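Local coordinates for uncharacterized protein (Bacteroides eggerthii, PDB 4GDZ), which is of unknown function but belongs to the DUF4251 family, folds into an antiparallel beta sheet and binds a magnesium ion, at residues Ala51-Val54 against Gln60-Phe63; Thr68-Val73 against Ser167-Gly172. All blocks are in the same frame, centred on the assembly; numbering follows the deposited sequence.

Overall arrangement
Both contacts use the strand 61-74, near its start in contact 1 and further along it in contact 2, and their centres lie about 17 Å apart. Contact 1 is a matter of backbone: the strand 46-55 meets 61-74 by hydrogen bonds at the turn end of their hairpin, partly buried, with the second subunit within reach. Contact 2 is a matter of side chains: the short helix 168-171 lays an isoleucine and a phenylalanine on the same strand, again partly buried, with no other chain of the assembly touching it. A probable hydrogen bond from Ala51 N to Asn69 O, 2.9 Å long, ties the two directly together.

Contact 1. Residues Ala51-Val54 against Gln60-Phe63; sequences ANQV and QTAF
Val54 and Ala62 face each other as an antiparallel hydrogen-bonded pair near the turn of the beta hairpin formed by strands 46-55 and 61-74. Val54 N gives its hydrogen to Ala62 O at 2.9 Å, and Ala62 N returns the bond to Val54 O at 3.0 Å. One step further from the turn, Gln53 and Phe63 form a non-hydrogen-bonded pair with side chains that diverge. Here Asn52 and Gln53 both lie opposite Ser158 on the neighbouring strand 155-163, a classic beta bulge, and the local axes of the hairpin strands run at 140° rather than fully antiparallel.

CA-H...O contacts supplement the bonds: Gln53 CA to Ala62 O at 3.3 Å and Thr61 CA to Val54 O at 3.2 Å. Each of these carbonyl oxygens is therefore approached by an N-H and a CA-H.

The Gln53 side chain crosses that of Thr61 at a slant. With CG between the backbone N and the carbonyl carbon (chi1 60°) and the chain extended beyond it, the amide is carried alongside Thr61, whose CG2 stands over one amide face, shifted toward the O and N ends, 3.8 Å from both Gln53 OE1 and NE2. NE2 bonds to Ser158 OG. Gln60 turns its amide to Thr134 and Thr145 of the second subunit.

Apolar packing is slight: on one face of the sheet Val54 CG1 rests 4.0 Å from Ala62 CB.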
# COMPACT_ATOMS: atom_id res chain seq x y z
N ALA A 51 8.66 -4.27 -15.25
CA ALA A 51 7.47 -3.87 -14.47
C ALA A 51 6.21 -4.46 -15.09
O ALA A 51 6.11 -4.57 -16.31
CB ALA A 51 7.34 -2.35 -14.39
N ASN A 52 5.25 -4.83 -14.25
CA ASN A 52 3.94 -5.29 -14.72
C ASN A 52 2.79 -4.54 -14.08
O ASN A 52 1.63 -4.80 -14.40
CB ASN A 52 3.77 -6.81 -14.61
CG ASN A 52 4.01 -7.34 -13.21
OD1 ASN A 52 3.79 -6.65 -12.23
ND2 ASN A 52 4.47 -8.57 -13.12
N GLN A 53 3.09 -3.61 -13.18
CA GLN A 53 2.08 -2.70 -12.73
C GLN A 53 2.61 -1.37 -12.31
O GLN A 53 3.77 -1.25 -11.90
CB GLN A 53 1.22 -3.31 -11.60
CG GLN A 53 1.98 -3.68 -10.38
CD GLN A 53 1.10 -4.12 -9.20
OE1 GLN A 53 0.01 -4.67 -9.35
NE2 GLN A 53 1.61 -3.89 -8.01
N VAL A 54 1.72 -0.40 -12.39
CA VAL A 54 1.92 0.92 -11.86
C VAL A 54 1.10 1.02 -10.57
O VAL A 54 -0.03 0.49 -10.46
CB VAL A 54 1.60 2.03 -12.90
CG1 VAL A 54 0.20 1.89 -13.45
CG2 VAL A 54 1.79 3.40 -12.27
N GLN A 60 -4.30 2.05 -5.01
CA GLN A 60 -4.72 1.36 -6.26
C GLN A 60 -3.53 0.91 -7.09
O GLN A 60 -2.42 1.37 -6.88
CB GLN A 60 -5.62 2.27 -7.12
CG GLN A 60 -7.06 2.38 -6.65
CD GLN A 60 -7.90 1.18 -7.01
OE1 GLN A 60 -7.39 0.12 -7.40
NE2 GLN A 60 -9.18 1.33 -6.86
N THR A 61 -3.76 0.01 -8.03
CA THR A 61 -2.76 -0.35 -9.02
C THR A 61 -3.46 -0.42 -10.39
O THR A 61 -4.68 -0.42 -10.46
CB THR A 61 -2.17 -1.74 -8.76
OG1 THR A 61 -3.23 -2.66 -8.87
CG2 THR A 61 -1.52 -1.86 -7.35
N ALA A 62 -2.69 -0.43 -11.48
CA ALA A 62 -3.19 -0.80 -12.81
C ALA A 62 -2.09 -1.59 -13.48
O ALA A 62 -0.90 -1.33 -13.24
CB ALA A 62 -3.51 0.44 -13.65
N PHE A 63 -2.46 -2.55 -14.32
CA PHE A 63 -1.42 -3.31 -15.06
C PHE A 63 -0.84 -2.52 -16.22
O PHE A 63 -1.47 -1.59 -16.72
CB PHE A 63 -1.93 -4.66 -15.52
CG PHE A 63 -3.20 -4.60 -16.33
CD1 PHE A 63 -3.17 -4.28 -17.69
CD2 PHE A 63 -4.41 -4.88 -15.73
CE1 PHE A 63 -4.34 -4.27 -18.44
CE2 PHE A 63 -5.59 -4.86 -16.48
CZ PHE A 63 -5.53 -4.53 -17.83

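Contact 2. Residues Thr68-Val73 against Ser167-Gly172; sequences TNFVLV and SNIFKG
Ile169, in the one of its two modelled conformers described here, sets its CG2 methyl over the middle of the Phe70 ring, 3.8 Å from the centroid and 4° off the ring normal. This is a CH-pi contact, and all six ring carbons lie at much the same distance from the methyl. Ile169 CG2 stands anti to its own backbone N, while CG1 takes the place beside that nitrogen, which leaves the methyl as the branch that meets the ring. Phe70 in turn has its CG between the backbone N and the carbonyl carbon (chi1 66°), which helps present a ring face to the helix.

Two residues along the strand the approach changes from face to edge. Leu72 CD1 comes to the rim of the Phe170 ring, close to the ring plane, and meets Phe170 CD1 at 3.9 Å. The two contacts are wholly apolar, joining the two strand residues that point toward the helix to successive residues of that helix. Trp175 packs against all four of these side chains; its ring lies nearly parallel to that of Phe170, and its NE1 bonds to Phe170 O.

The helix start is fixed separately. Ser167 OG accepts from Phe170 N at 3.1 Å in an almost straight bond (173°), and it is also hydrogen-bonded to Glu50 on the adjoining strand 46-55. Replacing Phe70 with an alanine would probably leave the Ile169 methyl without the flat surface it rests on and weaken the hold of the helix on the strand.

Together these contacts dock a short C-terminal helix, N-capped by Ser167, against one face of an antiparallel beta sheet.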
# COMPACT_ATOMS: atom_id res chain seq x y z
N THR A 68 7.61 -1.75 -22.59
CA THR A 68 7.95 -0.32 -22.47
C THR A 68 7.88 0.15 -21.01
O THR A 68 7.66 1.33 -20.76
CB THR A 68 7.01 0.53 -23.34
OG1 THR A 68 5.65 0.29 -22.93
CG2 THR A 68 7.16 0.17 -24.83
N ASN A 69 8.11 -0.75 -20.05
CA ASN A 69 8.12 -0.41 -18.63
C ASN A 69 9.20 -1.21 -17.90
O ASN A 69 8.96 -2.33 -17.40
CB ASN A 69 6.73 -0.63 -18.02
CG ASN A 69 5.72 0.37 -18.50
OD1 ASN A 69 5.72 1.53 -18.07
ND2 ASN A 69 4.87 -0.04 -19.46
N PHE A 70 10.41 -0.68 -17.91
CA PHE A 70 11.55 -1.36 -17.36
C PHE A 70 12.68 -0.40 -16.98
O PHE A 70 12.76 0.73 -17.44
CB PHE A 70 12.08 -2.43 -18.33
CG PHE A 70 12.65 -1.84 -19.61
CD1 PHE A 70 13.97 -1.47 -19.67
CD2 PHE A 70 11.84 -1.64 -20.72
CE1 PHE A 70 14.48 -0.89 -20.81
CE2 PHE A 70 12.34 -1.07 -21.87
CZ PHE A 70 13.66 -0.69 -21.91
N VAL A 71 13.57 -0.92 -16.13
CA VAL A 71 14.82 -0.26 -15.77
C VAL A 71 15.93 -1.29 -16.00
O VAL A 71 15.95 -2.38 -15.41
CB VAL A 71 14.83 0.25 -14.30
CG1 VAL A 71 16.20 0.87 -13.99
CG2 VAL A 71 13.71 1.27 -14.06
N LEU A 72 16.85 -0.93 -16.89
CA LEU A 72 17.97 -1.78 -17.28
C LEU A 72 19.27 -1.09 -16.89
O LEU A 72 19.47 0.08 -17.20
CB LEU A 72 17.96 -2.01 -18.79
CG LEU A 72 19.05 -2.94 -19.37
CD1 LEU A 72 18.53 -3.67 -20.60
CD2 LEU A 72 20.28 -2.13 -19.71
N VAL A 73 20.14 -1.83 -16.20
CA VAL A 73 21.44 -1.33 -15.82
C VAL A 73 22.44 -2.37 -16.30
O VAL A 73 22.29 -3.58 -16.04
CB VAL A 73 21.57 -1.07 -14.30
CG1 VAL A 73 23.04 -0.80 -13.93
CG2 VAL A 73 20.67 0.10 -13.88
N SER A 167 16.48 -11.95 -18.95
CA SER A 167 15.54 -10.88 -19.30
C SER A 167 15.23 -10.90 -20.79
O SER A 167 16.12 -10.71 -21.61
CB SER A 167 16.15 -9.54 -18.91
OG SER A 167 15.41 -8.48 -19.45
N ASN A 168 13.96 -11.12 -21.14
CA ASN A 168 13.53 -11.02 -22.55
C ASN A 168 13.69 -9.61 -23.10
O ASN A 168 13.87 -9.43 -24.30
CB ASN A 168 12.09 -11.50 -22.74
CG ASN A 168 11.93 -12.99 -22.51
OD1 ASN A 168 12.87 -13.76 -22.69
ND2 ASN A 168 10.74 -13.39 -22.09
N ILE A 169 13.59 -8.59 -22.23
CA ILE A 169 13.83 -7.19 -22.64
C ILE A 169 15.27 -7.05 -23.13
O ILE A 169 15.54 -6.51 -24.21
CB ILE A 169 13.63 -6.20 -21.45
CG1 ILE A 169 12.15 -6.13 -21.05
CG2 ILE A 169 14.15 -4.80 -21.80
CD1 ILE A 169 11.23 -5.78 -22.20
N PHE A 170 16.20 -7.50 -22.30
CA PHE A 170 17.61 -7.42 -22.66
C PHE A 170 17.89 -8.24 -23.92
O PHE A 170 18.57 -7.77 -24.83
CB PHE A 170 18.54 -7.89 -21.52
CG PHE A 170 20.02 -7.86 -21.90
CD1 PHE A 170 20.71 -6.64 -21.99
CD2 PHE A 170 20.68 -9.03 -22.21
CE1 PHE A 170 22.05 -6.62 -22.36
CE2 PHE A 170 22.02 -9.00 -22.59
CZ PHE A 170 22.70 -7.80 -22.66
N LYS A 171 17.35 -9.45 -23.98
CA LYS A 171 17.73 -10.40 -25.03
C LYS A 171 17.03 -10.14 -26.35
O LYS A 171 17.47 -10.64 -27.36
CB LYS A 171 17.50 -11.86 -24.59
CG LYS A 171 18.42 -12.33 -23.47
CD LYS A 171 18.24 -13.81 -23.16
CE LYS A 171 16.89 -14.11 -22.53
NZ LYS A 171 16.85 -15.50 -21.99
N GLY A 172 15.97 -9.34 -26.36
CA GLY A 172 15.17 -9.15 -27.57
C GLY A 172 15.74 -8.18 -28.61
O GLY A 172 15.23 -8.10 -29.70